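PDB 3MI6: alpha-galactosidase from Lactobacillus brevis, which probably hydrolyses terminal, non-reducing alpha-D-galactose residues in alpha-D-galactosides such as galactose oligosaccharides, galactomannans and galactolipids. Local coordinates for residues T240-G245 against F638-S643; Q355-G360 against H403-K408; F371-R374 against T378-L381; F413-V418 against K462-M467; I559-S564 against T652-V657. One frame throughout, in Å; residues are numbered along the deposited sequence.

How the contacts relate
Contacts 4 and 5 are buried and apolar, built from aromatic rings with methionine, proline, threonine or tryptophan; contacts 1, 2 and 3 are only partly buried and rely more on polar groups. Contacts 2, 3 and 4 belong to the barrel: contact 2 pairs the ends of two neighbouring outer helices, contact 3 folds up a loop beyond strand 363-366, and contact 4 packs a strand end on a helix. Contacts 3 and 4 touch where Leu381 meets Glu414, Met417 and Val418. Contacts 1 and 5 share the C-terminal sheet through adjacent strands 637-640 and 651-657; contact 1 ties it to the N-terminal domain by charge, contact 5 to the barrel by rings.

Contact 1: T240-G245 against F638-S643; sequences TTDEQG and FYRIDS
One carboxylate oxygen, Asp242 OD1, takes two nitrogens of Arg640 at once, and both come in above the carboxylate plane. This side-on salt bridge joins two domains: Asp242 lies in the hairpin loop between strands 233-236 and 247-252 of the N-terminal sheet, and Arg640 ends strand 637-640, an outermost strand of the C-terminal sheet. OD1 is 3.1 Å from Arg640 NE and 3.1 Å from Arg640 NH2, and both bonds are somewhat bent. The oxygen sits at the guanidinium edge, near its plane. Relative to the carboxylate plane, both nitrogens lie on the same face, NE 53° out of it, and the two flat groups are 41° apart. A bend at chi3 (-61°) turns the arginine's NE and NH2 side to the loop, and the two side chains cross at about a right angle. Elsewhere Arg640 NH1 bonds Ser564, NH2 also bonds Ser309, and Tyr565 adds a cation-pi contact, so the guanidinium is fixed from several directions. With an alanine at Asp242, the guanidinium would probably lose its carboxylate mate, leaving a buried charge less well balanced and the loop without its grip on the strand. The acid's backbone is shaped by an ST turn, in which Thr241 OG1 accepts from Glu243 N at 3.0 Å.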
# COMPACT_ATOMS: atom_id res chain seq x y z
N THR D 240 14.25 -3.03 2.78
CA THR D 240 15.37 -3.61 2.06
C THR D 240 15.11 -3.69 0.55
O THR D 240 14.00 -4.00 0.11
CB THR D 240 15.69 -4.99 2.59
OG1 THR D 240 16.08 -4.87 3.95
CG2 THR D 240 16.83 -5.61 1.79
N THR D 241 16.15 -3.38 -0.21
CA THR D 241 16.11 -3.41 -1.66
C THR D 241 17.37 -4.11 -2.18
O THR D 241 18.11 -4.74 -1.43
CB THR D 241 16.08 -1.99 -2.23
OG1 THR D 241 17.32 -1.34 -1.94
CG2 THR D 241 14.97 -1.19 -1.61
N ASP D 242 17.62 -4.00 -3.48
CA ASP D 242 18.80 -4.60 -4.06
C ASP D 242 20.02 -3.78 -3.73
O ASP D 242 21.15 -4.25 -3.87
CB ASP D 242 18.66 -4.72 -5.57
CG ASP D 242 17.92 -5.98 -5.97
OD1 ASP D 242 18.26 -7.06 -5.46
OD2 ASP D 242 17.00 -5.89 -6.81
N GLU D 243 19.79 -2.55 -3.25
CA GLU D 243 20.90 -1.64 -2.98
C GLU D 243 21.35 -1.53 -1.50
O GLU D 243 22.54 -1.28 -1.25
CB GLU D 243 20.58 -0.25 -3.53
CG GLU D 243 20.40 -0.21 -5.02
CD GLU D 243 19.62 1.02 -5.47
OE1 GLU D 243 20.27 1.97 -5.98
OE2 GLU D 243 18.36 1.05 -5.32
N GLN D 244 20.43 -1.73 -0.56
CA GLN D 244 20.63 -1.42 0.87
C GLN D 244 19.71 -2.25 1.75
O GLN D 244 18.61 -2.61 1.32
CB GLN D 244 20.31 0.07 1.14
CG GLN D 244 18.84 0.37 1.54
CD GLN D 244 18.34 1.79 1.08
OE1 GLN D 244 19.09 2.58 0.45
NE2 GLN D 244 17.06 2.11 1.39
N GLY D 245 20.14 -2.55 2.98
CA GLY D 245 19.24 -3.14 3.97
C GLY D 245 19.33 -4.62 4.31
O GLY D 245 19.89 -5.44 3.55
N PHE D 638 27.55 -9.65 -10.37
CA PHE D 638 26.27 -9.31 -10.98
C PHE D 638 25.45 -8.36 -10.12
O PHE D 638 25.11 -8.66 -8.97
CB PHE D 638 25.48 -10.60 -11.25
CG PHE D 638 24.24 -10.42 -12.09
CD1 PHE D 638 23.00 -10.23 -11.50
CD2 PHE D 638 24.30 -10.49 -13.47
CE1 PHE D 638 21.84 -10.09 -12.27
CE2 PHE D 638 23.15 -10.35 -14.25
CZ PHE D 638 21.92 -10.15 -13.65
N TYR D 639 25.12 -7.22 -10.70
CA TYR D 639 24.22 -6.25 -10.08
C TYR D 639 22.91 -6.15 -10.84
O TYR D 639 22.91 -5.91 -12.05
CB TYR D 639 24.88 -4.88 -10.09
CG TYR D 639 26.08 -4.74 -9.19
CD1 TYR D 639 25.95 -4.25 -7.89
CD2 TYR D 639 27.33 -5.07 -9.64
CE1 TYR D 639 27.04 -4.11 -7.08
CE2 TYR D 639 28.42 -4.94 -8.84
CZ TYR D 639 28.29 -4.46 -7.56
OH TYR D 639 29.42 -4.34 -6.78
N ARG D 640 21.80 -6.32 -10.14
CA ARG D 640 20.49 -5.93 -10.65
C ARG D 640 20.30 -4.44 -10.41
O ARG D 640 20.68 -3.93 -9.36
CB ARG D 640 19.37 -6.69 -9.94
CG ARG D 640 19.26 -8.17 -10.27
CD ARG D 640 18.33 -8.87 -9.28
NE ARG D 640 18.84 -8.77 -7.92
CZ ARG D 640 19.56 -9.72 -7.32
NH1 ARG D 640 19.84 -10.86 -7.96
NH2 ARG D 640 19.98 -9.55 -6.06
N ILE D 641 19.70 -3.75 -11.36
CA ILE D 641 19.46 -2.33 -11.22
C ILE D 641 17.95 -2.07 -11.25
O ILE D 641 17.29 -2.10 -10.21
CB ILE D 641 20.29 -1.53 -12.30
CG1 ILE D 641 21.79 -1.69 -12.03
CG2 ILE D 641 19.93 -0.04 -12.34
CD1 ILE D 641 22.67 -1.19 -13.14
N ASP D 642 17.40 -1.84 -12.45
CA ASP D 642 15.97 -1.65 -12.66
C ASP D 642 15.24 -3.00 -12.74
O ASP D 642 15.67 -3.89 -13.49
CB ASP D 642 15.73 -0.85 -13.95
CG ASP D 642 16.35 0.55 -13.90
OD1 ASP D 642 15.80 1.39 -13.14
OD2 ASP D 642 17.37 0.81 -14.61
N SER D 643 14.15 -3.14 -12.00
CA SER D 643 13.47 -4.43 -11.86
C SER D 643 12.09 -4.52 -12.50
O SER D 643 11.24 -3.68 -12.23
CB SER D 643 13.30 -4.77 -10.39
OG SER D 643 12.51 -5.93 -10.24

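Contact 2: Q355-G360 against H403-K408; sequences QAKRLG and HQQGMK
Lys357 and Gln405 mark the closest backbone approach, their CA atoms 7.4 Å apart, where two helices come to their C-terminal ends. Both ends finish in a Schellman motif: Gly360 and Gly406 adopt positive phi, and their chains turn away with bonds back into the last helical turn. Lys357 reaches from the first helix to the second end. Its chain starts with CG anti to the backbone N and bends at chi2 (86°), which sends the remaining methylenes along Gln405 O. CE passes 3.3 Å from Gln405 O, and NZ donates to the same oxygen at 3.1 Å. The ammonium lies 36° out of the carbonyl plane, so it comes from above it. Helices 346-358 and 394-404 are neighbours on the outside of the (beta/alpha)8 barrel, leading into strands 363-366 and 408-413. A positive charge at a helix C-terminus probably suits the partial negative charge of the carbonyls there. The start of the lysine chain has an apolar partner: the CE of Met407, a buried selenomethionine, lies 3.7 Å from Lys357 CB. The Gln405 side chain, bent at chi2, brings NE2 to 4.1 Å from Lys357 CG.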
# COMPACT_ATOMS: atom_id res chain seq x y z
N GLN D 355 27.89 -24.62 -41.18
CA GLN D 355 27.55 -23.21 -41.04
C GLN D 355 27.91 -22.73 -39.64
O GLN D 355 28.45 -21.63 -39.48
CB GLN D 355 26.06 -22.98 -41.29
CG GLN D 355 25.60 -21.54 -41.06
CD GLN D 355 26.15 -20.59 -42.10
OE1 GLN D 355 25.46 -20.23 -43.05
NE2 GLN D 355 27.40 -20.18 -41.93
N ALA D 356 27.62 -23.54 -38.63
CA ALA D 356 27.89 -23.17 -37.25
C ALA D 356 29.33 -22.74 -37.07
O ALA D 356 29.62 -21.74 -36.42
CB ALA D 356 27.56 -24.31 -36.33
N LYS D 357 30.23 -23.52 -37.66
CA LYS D 357 31.66 -23.29 -37.58
C LYS D 357 32.08 -21.93 -38.17
O LYS D 357 32.85 -21.20 -37.56
CB LYS D 357 32.40 -24.44 -38.27
CG LYS D 357 33.83 -24.16 -38.71
CD LYS D 357 34.86 -24.40 -37.61
CE LYS D 357 36.27 -24.53 -38.21
NZ LYS D 357 37.37 -24.53 -37.18
N ARG D 358 31.55 -21.60 -39.34
CA ARG D 358 31.92 -20.36 -40.01
C ARG D 358 31.49 -19.15 -39.20
O ARG D 358 31.98 -18.05 -39.41
CB ARG D 358 31.33 -20.28 -41.43
CG ARG D 358 31.87 -21.34 -42.38
CD ARG D 358 31.09 -21.37 -43.70
NE ARG D 358 30.96 -22.74 -44.20
CZ ARG D 358 29.86 -23.23 -44.78
NH1 ARG D 358 28.78 -22.45 -44.93
NH2 ARG D 358 29.83 -24.49 -45.21
N LEU D 359 30.58 -19.38 -38.26
CA LEU D 359 30.06 -18.33 -37.40
C LEU D 359 30.88 -18.18 -36.13
O LEU D 359 30.73 -17.20 -35.39
CB LEU D 359 28.61 -18.64 -37.03
CG LEU D 359 27.60 -18.35 -38.13
CD1 LEU D 359 26.20 -18.47 -37.58
CD2 LEU D 359 27.86 -16.95 -38.66
N GLY D 360 31.73 -19.17 -35.87
CA GLY D 360 32.62 -19.15 -34.73
C GLY D 360 32.07 -19.90 -33.54
O GLY D 360 32.63 -19.83 -32.45
N HIS D 403 34.26 -33.13 -34.52
CA HIS D 403 35.58 -32.91 -33.94
C HIS D 403 36.65 -32.50 -34.95
O HIS D 403 37.54 -31.71 -34.62
CB HIS D 403 36.04 -34.15 -33.18
CG HIS D 403 35.33 -34.37 -31.88
ND1 HIS D 403 35.73 -33.77 -30.71
CD2 HIS D 403 34.26 -35.14 -31.57
CE1 HIS D 403 34.93 -34.15 -29.73
NE2 HIS D 403 34.03 -34.98 -30.23
N GLN D 404 36.59 -33.05 -36.17
CA GLN D 404 37.59 -32.75 -37.19
C GLN D 404 37.43 -31.30 -37.60
O GLN D 404 38.33 -30.70 -38.18
CB GLN D 404 37.43 -33.65 -38.41
CG GLN D 404 38.31 -34.89 -38.38
CD GLN D 404 37.94 -35.88 -39.48
OE1 GLN D 404 38.15 -37.09 -39.34
NE2 GLN D 404 37.38 -35.37 -40.57
N GLN D 405 36.26 -30.76 -37.27
CA GLN D 405 35.94 -29.35 -37.46
C GLN D 405 36.46 -28.46 -36.32
O GLN D 405 36.24 -27.25 -36.33
CB GLN D 405 34.42 -29.18 -37.61
CG GLN D 405 33.89 -29.55 -38.99
CD GLN D 405 34.41 -28.59 -40.05
OE1 GLN D 405 35.60 -28.59 -40.37
NE2 GLN D 405 33.52 -27.76 -40.60
N GLY D 406 37.15 -29.05 -35.35
CA GLY D 406 37.69 -28.30 -34.23
C GLY D 406 36.64 -27.92 -33.21
O GLY D 406 36.87 -27.06 -32.34
N MSE D 407 35.47 -28.55 -33.31
CA MSE D 407 34.35 -28.27 -32.43
C MSE D 407 34.10 -29.34 -31.38
O MSE D 407 34.68 -30.42 -31.42
CB MSE D 407 33.09 -28.07 -33.26
CG MSE D 407 32.97 -26.69 -33.85
SE MSE D 407 31.24 -26.50 -34.70
CE MSE D 407 31.57 -27.50 -36.32
N LYS D 408 33.25 -29.02 -30.41
CA LYS D 408 32.90 -29.96 -29.36
C LYS D 408 31.57 -30.60 -29.68
O LYS D 408 30.80 -30.06 -30.45
CB LYS D 408 32.84 -29.26 -28.01
CG LYS D 408 34.19 -28.93 -27.43
CD LYS D 408 34.06 -28.07 -26.18
CE LYS D 408 35.38 -27.92 -25.44
NZ LYS D 408 35.19 -27.12 -24.20

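Contact 3: F371-R374 against T378-L381; sequences FGHR and TTSL
Ser380, Arg374 and Leu381 have the most surface buried here, and each meets the opposite segment in its own way. Ser380 OG is the polar hub: His373 N donates to it at 2.7 Å with an N-H...O angle of 154°. The hydroxyl also shares a hydrogen bond with Thr379 OG1 next door, and it stands over the centre of one face of the His373 imidazole. The backbone O of Ser380 meets the edge of the Phe371 ring, 3.3 Å from Phe371 CD1. Behind this, Arg374 N bonds Phe371 O at 3.1 Å and closes a tight backbone turn. With CG anti to the carbonyl carbon (chi1 -75°), Arg374 lays that atom over one face of the Phe371 ring, toward the rim. Bends at chi2 and chi3 then bring the guanidinium to Leu381, whose CD1 rests over one of its faces, 3.3 Å from Arg374 NH1. That methyl serves two partners, since Leu381 CD1 is also 3.5 Å from Phe371 CZ, at the ring's edge. Arg374 NH2 forms a salt bridge with Asp368, consistent with a second-shell partner of a residue predicted to bind substrate; the arginine side chain lies about 5 Å from that of Arg444, predicted likewise. The arrangement is that of a folded loop following strand 363-366, at the C-terminal end of the strands of a TIM barrel.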
# COMPACT_ATOMS: atom_id res chain seq x y z
N PHE D 371 17.91 -41.59 -30.78
CA PHE D 371 17.90 -42.95 -30.26
C PHE D 371 16.66 -43.75 -30.72
O PHE D 371 15.66 -43.18 -31.16
CB PHE D 371 17.96 -42.89 -28.74
CG PHE D 371 16.92 -41.99 -28.13
CD1 PHE D 371 15.84 -42.52 -27.44
CD2 PHE D 371 17.00 -40.61 -28.28
CE1 PHE D 371 14.88 -41.69 -26.88
CE2 PHE D 371 16.03 -39.78 -27.73
CZ PHE D 371 14.97 -40.32 -27.03
N GLY D 372 16.74 -45.08 -30.61
CA GLY D 372 15.59 -45.94 -30.88
C GLY D 372 14.85 -45.68 -32.18
O GLY D 372 15.35 -45.96 -33.26
N HIS D 373 13.63 -45.17 -32.07
CA HIS D 373 12.90 -44.70 -33.24
C HIS D 373 12.17 -43.38 -32.96
O HIS D 373 11.05 -43.16 -33.42
CB HIS D 373 11.96 -45.79 -33.81
CG HIS D 373 11.25 -46.62 -32.78
ND1 HIS D 373 11.92 -47.49 -31.93
CD2 HIS D 373 9.94 -46.76 -32.49
CE1 HIS D 373 11.04 -48.10 -31.15
NE2 HIS D 373 9.83 -47.67 -31.47
N ARG D 374 12.84 -42.49 -32.22
CA ARG D 374 12.26 -41.21 -31.83
C ARG D 374 11.93 -40.31 -33.01
O ARG D 374 12.71 -39.43 -33.36
CB ARG D 374 13.20 -40.45 -30.89
CG ARG D 374 13.23 -40.99 -29.48
CD ARG D 374 11.95 -40.67 -28.71
NE ARG D 374 11.92 -39.33 -28.13
CZ ARG D 374 11.12 -38.96 -27.13
NH1 ARG D 374 10.28 -39.82 -26.57
NH2 ARG D 374 11.17 -37.71 -26.67
N THR D 378 6.65 -40.08 -28.28
CA THR D 378 5.81 -41.11 -27.67
C THR D 378 6.36 -42.52 -27.82
O THR D 378 5.60 -43.48 -27.78
CB THR D 378 4.40 -41.11 -28.29
OG1 THR D 378 4.47 -41.55 -29.65
CG2 THR D 378 3.78 -39.72 -28.27
N THR D 379 7.66 -42.65 -28.02
CA THR D 379 8.25 -43.96 -28.33
C THR D 379 9.76 -43.94 -28.15
O THR D 379 10.39 -42.92 -28.38
CB THR D 379 8.02 -44.37 -29.82
OG1 THR D 379 9.26 -44.35 -30.53
CG2 THR D 379 7.04 -43.43 -30.54
N SER D 380 10.34 -45.06 -27.72
CA SER D 380 11.81 -45.25 -27.68
C SER D 380 12.52 -44.63 -26.49
O SER D 380 13.73 -44.78 -26.34
CB SER D 380 12.52 -44.56 -28.85
OG SER D 380 11.89 -44.81 -30.09
N LEU D 381 11.78 -43.90 -25.66
CA LEU D 381 12.33 -43.41 -24.41
C LEU D 381 12.77 -44.58 -23.54
O LEU D 381 11.95 -45.20 -22.89
CB LEU D 381 11.31 -42.55 -23.67
CG LEU D 381 11.80 -41.14 -23.30
CD1 LEU D 381 12.64 -40.52 -24.41
CD2 LEU D 381 10.62 -40.25 -22.97

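Contact 4: F413-V418 against K462-M467; sequences FEPEMV and KLMSQM
Phe413 and Met464 meet because both first torsions set CG beside the backbone N, at chi1 -66° for the phenylalanine and -73° for the selenomethionine. Met464 then runs straight through chi2 and turns at chi3, and the two side chains slide past each other in opposite directions. Its CG hangs over one face of the ring as a CH-pi contact, 4.2 Å from the centroid of Phe413 and 18° off the normal. The selenium follows above the same ring at 4.7 Å from its centroid, a Met-aromatic contact at some distance. Beyond it, Met464 CE ends against Pro415, 3.2 Å from CB. Met467 comes from the next helical turn to the edge of the ring, its CG 3.8 Å from Phe413 CZ. This is strand-to-helix packing of the (beta/alpha)8 barrel: Phe413 closes strand 408-413, and helix 454-471 leads into the adjacent strand 475-478. An alanine at Phe413 would probably open a gap beside Met464 and Met467 and take away the ring face that Met464 CG and SE lie over. Leu511 and Leu515 of helix 500-518 also touch Met464, and Trp370 meets Phe413 edge-to-face. Past Phe413 the chain makes a type I turn from Glu414 to Met417. In this turn Pro415 touches Trp478, predicted to bind substrate, and its side chain is about 6 Å from that of Asp479, the predicted nucleophile.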
# COMPACT_ATOMS: atom_id res chain seq x y z
N PHE D 413 20.18 -36.89 -23.30
CA PHE D 413 19.54 -38.06 -22.72
C PHE D 413 18.37 -37.60 -21.84
O PHE D 413 18.34 -36.45 -21.39
CB PHE D 413 20.51 -38.83 -21.83
CG PHE D 413 21.65 -39.46 -22.57
CD1 PHE D 413 21.54 -40.76 -23.04
CD2 PHE D 413 22.83 -38.77 -22.78
CE1 PHE D 413 22.60 -41.35 -23.72
CE2 PHE D 413 23.88 -39.35 -23.45
CZ PHE D 413 23.77 -40.65 -23.92
N GLU D 414 17.43 -38.51 -21.60
CA GLU D 414 16.41 -38.35 -20.57
C GLU D 414 16.31 -39.68 -19.83
O GLU D 414 15.33 -40.40 -19.97
CB GLU D 414 15.05 -37.96 -21.17
CG GLU D 414 14.02 -37.44 -20.16
CD GLU D 414 12.69 -37.05 -20.81
OE1 GLU D 414 12.63 -36.88 -22.04
OE2 GLU D 414 11.69 -36.90 -20.08
N PRO D 415 17.34 -40.00 -19.02
CA PRO D 415 17.60 -41.29 -18.36
C PRO D 415 16.45 -41.83 -17.53
O PRO D 415 16.05 -42.99 -17.69
CB PRO D 415 18.75 -40.96 -17.41
CG PRO D 415 19.42 -39.80 -18.02
CD PRO D 415 18.34 -38.98 -18.64
N GLU D 416 15.94 -40.99 -16.63
CA GLU D 416 14.93 -41.40 -15.65
C GLU D 416 13.59 -41.87 -16.27
O GLU D 416 12.69 -42.29 -15.55
CB GLU D 416 14.70 -40.26 -14.65
CG GLU D 416 16.00 -39.66 -14.04
CD GLU D 416 15.86 -38.17 -13.69
OE1 GLU D 416 15.10 -37.84 -12.76
OE2 GLU D 416 16.52 -37.33 -14.34
N MSE D 417 13.48 -41.81 -17.61
CA MSE D 417 12.20 -42.02 -18.31
C MSE D 417 12.09 -43.27 -19.20
O MSE D 417 13.08 -43.75 -19.75
CB MSE D 417 11.83 -40.78 -19.14
CG MSE D 417 11.72 -39.50 -18.33
SE MSE D 417 10.42 -39.61 -16.84
CE MSE D 417 11.07 -38.07 -15.84
N VAL D 418 10.87 -43.78 -19.33
CA VAL D 418 10.58 -44.97 -20.14
C VAL D 418 9.25 -44.84 -20.89
O VAL D 418 8.21 -44.54 -20.29
CB VAL D 418 10.60 -46.28 -19.28
CG1 VAL D 418 9.56 -46.20 -18.16
CG2 VAL D 418 10.43 -47.54 -20.14
N LYS D 462 25.87 -47.96 -17.33
CA LYS D 462 26.53 -48.72 -18.38
C LYS D 462 26.18 -48.19 -19.77
O LYS D 462 27.07 -48.02 -20.60
CB LYS D 462 26.20 -50.21 -18.27
CG LYS D 462 26.67 -51.01 -19.49
CD LYS D 462 26.40 -52.49 -19.38
CE LYS D 462 26.53 -53.17 -20.74
NZ LYS D 462 25.95 -54.55 -20.74
N LEU D 463 24.90 -47.93 -20.01
CA LEU D 463 24.44 -47.42 -21.30
C LEU D 463 24.98 -46.04 -21.68
O LEU D 463 25.28 -45.76 -22.85
CB LEU D 463 22.91 -47.41 -21.35
CG LEU D 463 22.41 -48.48 -22.33
CD1 LEU D 463 20.89 -48.51 -22.43
CD2 LEU D 463 23.04 -48.22 -23.68
N MSE D 464 25.12 -45.17 -20.69
CA MSE D 464 25.58 -43.81 -20.95
C MSE D 464 27.09 -43.72 -21.14
O MSE D 464 27.56 -43.02 -22.05
CB MSE D 464 25.09 -42.86 -19.87
CG MSE D 464 23.62 -42.59 -19.99
SE MSE D 464 23.00 -41.23 -18.74
CE MSE D 464 21.67 -42.28 -17.82
N SER D 465 27.84 -44.43 -20.30
CA SER D 465 29.30 -44.46 -20.42
C SER D 465 29.71 -45.11 -21.74
O SER D 465 30.69 -44.71 -22.36
CB SER D 465 29.94 -45.17 -19.23
OG SER D 465 29.27 -46.37 -18.96
N GLN D 466 28.94 -46.09 -22.18
CA GLN D 466 29.23 -46.71 -23.47
C GLN D 466 29.11 -45.69 -24.58
O GLN D 466 29.80 -45.78 -25.59
CB GLN D 466 28.29 -47.89 -23.73
CG GLN D 466 28.58 -49.09 -22.85
CD GLN D 466 27.77 -50.31 -23.23
OE1 GLN D 466 26.80 -50.22 -24.00
NE2 GLN D 466 28.15 -51.47 -22.69
N MSE D 467 28.23 -44.71 -24.38
CA MSE D 467 27.98 -43.68 -25.37
C MSE D 467 29.00 -42.53 -25.31
O MSE D 467 29.35 -41.93 -26.33
CB MSE D 467 26.56 -43.13 -25.22
CG MSE D 467 26.08 -42.33 -26.42
SE MSE D 467 25.93 -43.38 -28.08
CE MSE D 467 24.98 -44.92 -27.34

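Contact 5: I559-S564 against T652-V657; sequences IQFGTS and TSWQVV
Phe561 and Trp654 form a buried aromatic contact between the barrel and the C-terminal sheet, Phe561 on barrel helix 553-566 and Trp654 on strand 651-657. The two segments cross at 50°, their axes 10.3 Å apart, and on the helix side the contact is carried by the Phe561 ring. With CG anti to the backbone N (chi1 -155°), that ring leaves the helix and swings over to the strand. It meets the indole rim to rim, neither over the face of the other, with Phe561 CD2 3.4 Å from Trp654 CD1. The planes are close to parallel, 20° apart, yet the centroid of the phenyl ring stays 5.6 Å from that of the five-membered ring. Thr652, two residues back and on the same side of the strand, adds its methyl: CG2 lies 3.7 Å from Phe561 CD2. Between these two, the carbonyl of Ser653 comes to the ring's edge, its O 4.0 Å from Phe561 CE2. The Ser653 side chain points away from the helix and bonds Asp642, at a classic beta bulge where Ile641 and Asp642 both face Ser653. More rings surround Trp654: Phe599 and Phe638 meet it at an incline, and Tyr669 edge-to-face. Within the helix, Thr563 OG1 donates to Ile559 O, one turn back. Such a helix-on-sheet interface, with aromatic residues filling the seam, joins the TIM barrel to the C-terminal beta domain of a family 36 glycoside hydrolase.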
# COMPACT_ATOMS: atom_id res chain seq x y z
N ILE D 559 12.52 -14.12 -16.21
CA ILE D 559 12.99 -15.39 -15.66
C ILE D 559 14.42 -15.30 -15.12
O ILE D 559 14.72 -15.79 -14.03
CB ILE D 559 12.87 -16.54 -16.68
CG1 ILE D 559 11.40 -16.76 -17.03
CG2 ILE D 559 13.41 -17.81 -16.09
CD1 ILE D 559 11.14 -17.66 -18.22
N GLN D 560 15.30 -14.66 -15.89
CA GLN D 560 16.69 -14.48 -15.47
C GLN D 560 16.85 -13.49 -14.29
O GLN D 560 17.61 -13.74 -13.34
CB GLN D 560 17.55 -14.09 -16.67
CG GLN D 560 17.62 -15.21 -17.70
CD GLN D 560 18.40 -14.83 -18.96
OE1 GLN D 560 18.13 -15.35 -20.05
NE2 GLN D 560 19.37 -13.93 -18.81
N PHE D 561 16.12 -12.39 -14.35
CA PHE D 561 16.16 -11.44 -13.26
C PHE D 561 15.85 -12.17 -11.96
O PHE D 561 16.59 -12.06 -10.99
CB PHE D 561 15.15 -10.33 -13.49
CG PHE D 561 15.50 -9.05 -12.77
CD1 PHE D 561 14.98 -8.79 -11.52
CD2 PHE D 561 16.35 -8.13 -13.35
CE1 PHE D 561 15.29 -7.62 -10.88
CE2 PHE D 561 16.66 -6.97 -12.71
CZ PHE D 561 16.14 -6.72 -11.47
N GLY D 562 14.75 -12.92 -11.94
CA GLY D 562 14.36 -13.66 -10.75
C GLY D 562 15.38 -14.72 -10.36
O GLY D 562 15.76 -14.85 -9.20
N THR D 563 15.84 -15.49 -11.34
CA THR D 563 16.80 -16.54 -11.04
C THR D 563 18.05 -15.98 -10.35
O THR D 563 18.58 -16.60 -9.41
CB THR D 563 17.14 -17.38 -12.29
OG1 THR D 563 15.94 -17.96 -12.81
CG2 THR D 563 18.13 -18.49 -11.96
N SER D 564 18.51 -14.80 -10.78
CA SER D 564 19.74 -14.21 -10.23
C SER D 564 19.75 -13.95 -8.72
O SER D 564 20.82 -13.90 -8.11
CB SER D 564 20.10 -12.92 -10.98
OG SER D 564 19.12 -11.93 -10.78
N THR D 652 13.91 -3.24 -17.47
CA THR D 652 14.77 -4.15 -16.73
C THR D 652 16.19 -3.80 -17.06
O THR D 652 16.51 -3.63 -18.22
CB THR D 652 14.57 -5.63 -17.17
OG1 THR D 652 13.32 -6.12 -16.69
CG2 THR D 652 15.68 -6.52 -16.61
N SER D 653 17.06 -3.71 -16.06
CA SER D 653 18.46 -3.46 -16.37
C SER D 653 19.40 -4.10 -15.39
O SER D 653 19.09 -4.23 -14.21
CB SER D 653 18.74 -1.96 -16.44
OG SER D 653 18.70 -1.38 -15.15
N TRP D 654 20.55 -4.51 -15.90
CA TRP D 654 21.60 -4.99 -15.02
C TRP D 654 23.04 -4.84 -15.52
O TRP D 654 23.29 -4.31 -16.61
CB TRP D 654 21.36 -6.43 -14.54
CG TRP D 654 20.53 -7.41 -15.33
CD1 TRP D 654 19.41 -8.12 -14.87
CD2 TRP D 654 20.75 -7.87 -16.66
NE1 TRP D 654 18.94 -8.98 -15.86
CE2 TRP D 654 19.74 -8.84 -16.96
CE3 TRP D 654 21.69 -7.55 -17.62
CZ2 TRP D 654 19.66 -9.47 -18.18
CZ3 TRP D 654 21.61 -8.17 -18.81
CH2 TRP D 654 20.61 -9.14 -19.09
N GLN D 655 23.97 -5.30 -14.69
CA GLN D 655 25.38 -5.03 -14.92
C GLN D 655 26.28 -6.17 -14.42
O GLN D 655 26.07 -6.70 -13.33
CB GLN D 655 25.75 -3.73 -14.20
CG GLN D 655 26.97 -3.02 -14.74
CD GLN D 655 27.32 -1.76 -13.95
OE1 GLN D 655 28.48 -1.33 -13.91
NE2 GLN D 655 26.32 -1.16 -13.33
N VAL D 656 27.28 -6.54 -15.20
CA VAL D 656 28.35 -7.39 -14.70
C VAL D 656 29.66 -6.60 -14.60
O VAL D 656 29.99 -5.83 -15.50
CB VAL D 656 28.57 -8.63 -15.58
CG1 VAL D 656 27.43 -9.59 -15.43
CG2 VAL D 656 28.73 -8.22 -17.03
N VAL D 657 30.38 -6.80 -13.49
CA VAL D 657 31.61 -6.06 -13.21
C VAL D 657 32.77 -7.03 -12.94
O VAL D 657 32.61 -8.04 -12.24
CB VAL D 657 31.44 -5.12 -11.97
CG1 VAL D 657 32.66 -4.26 -11.76
CG2 VAL D 657 30.20 -4.25 -12.10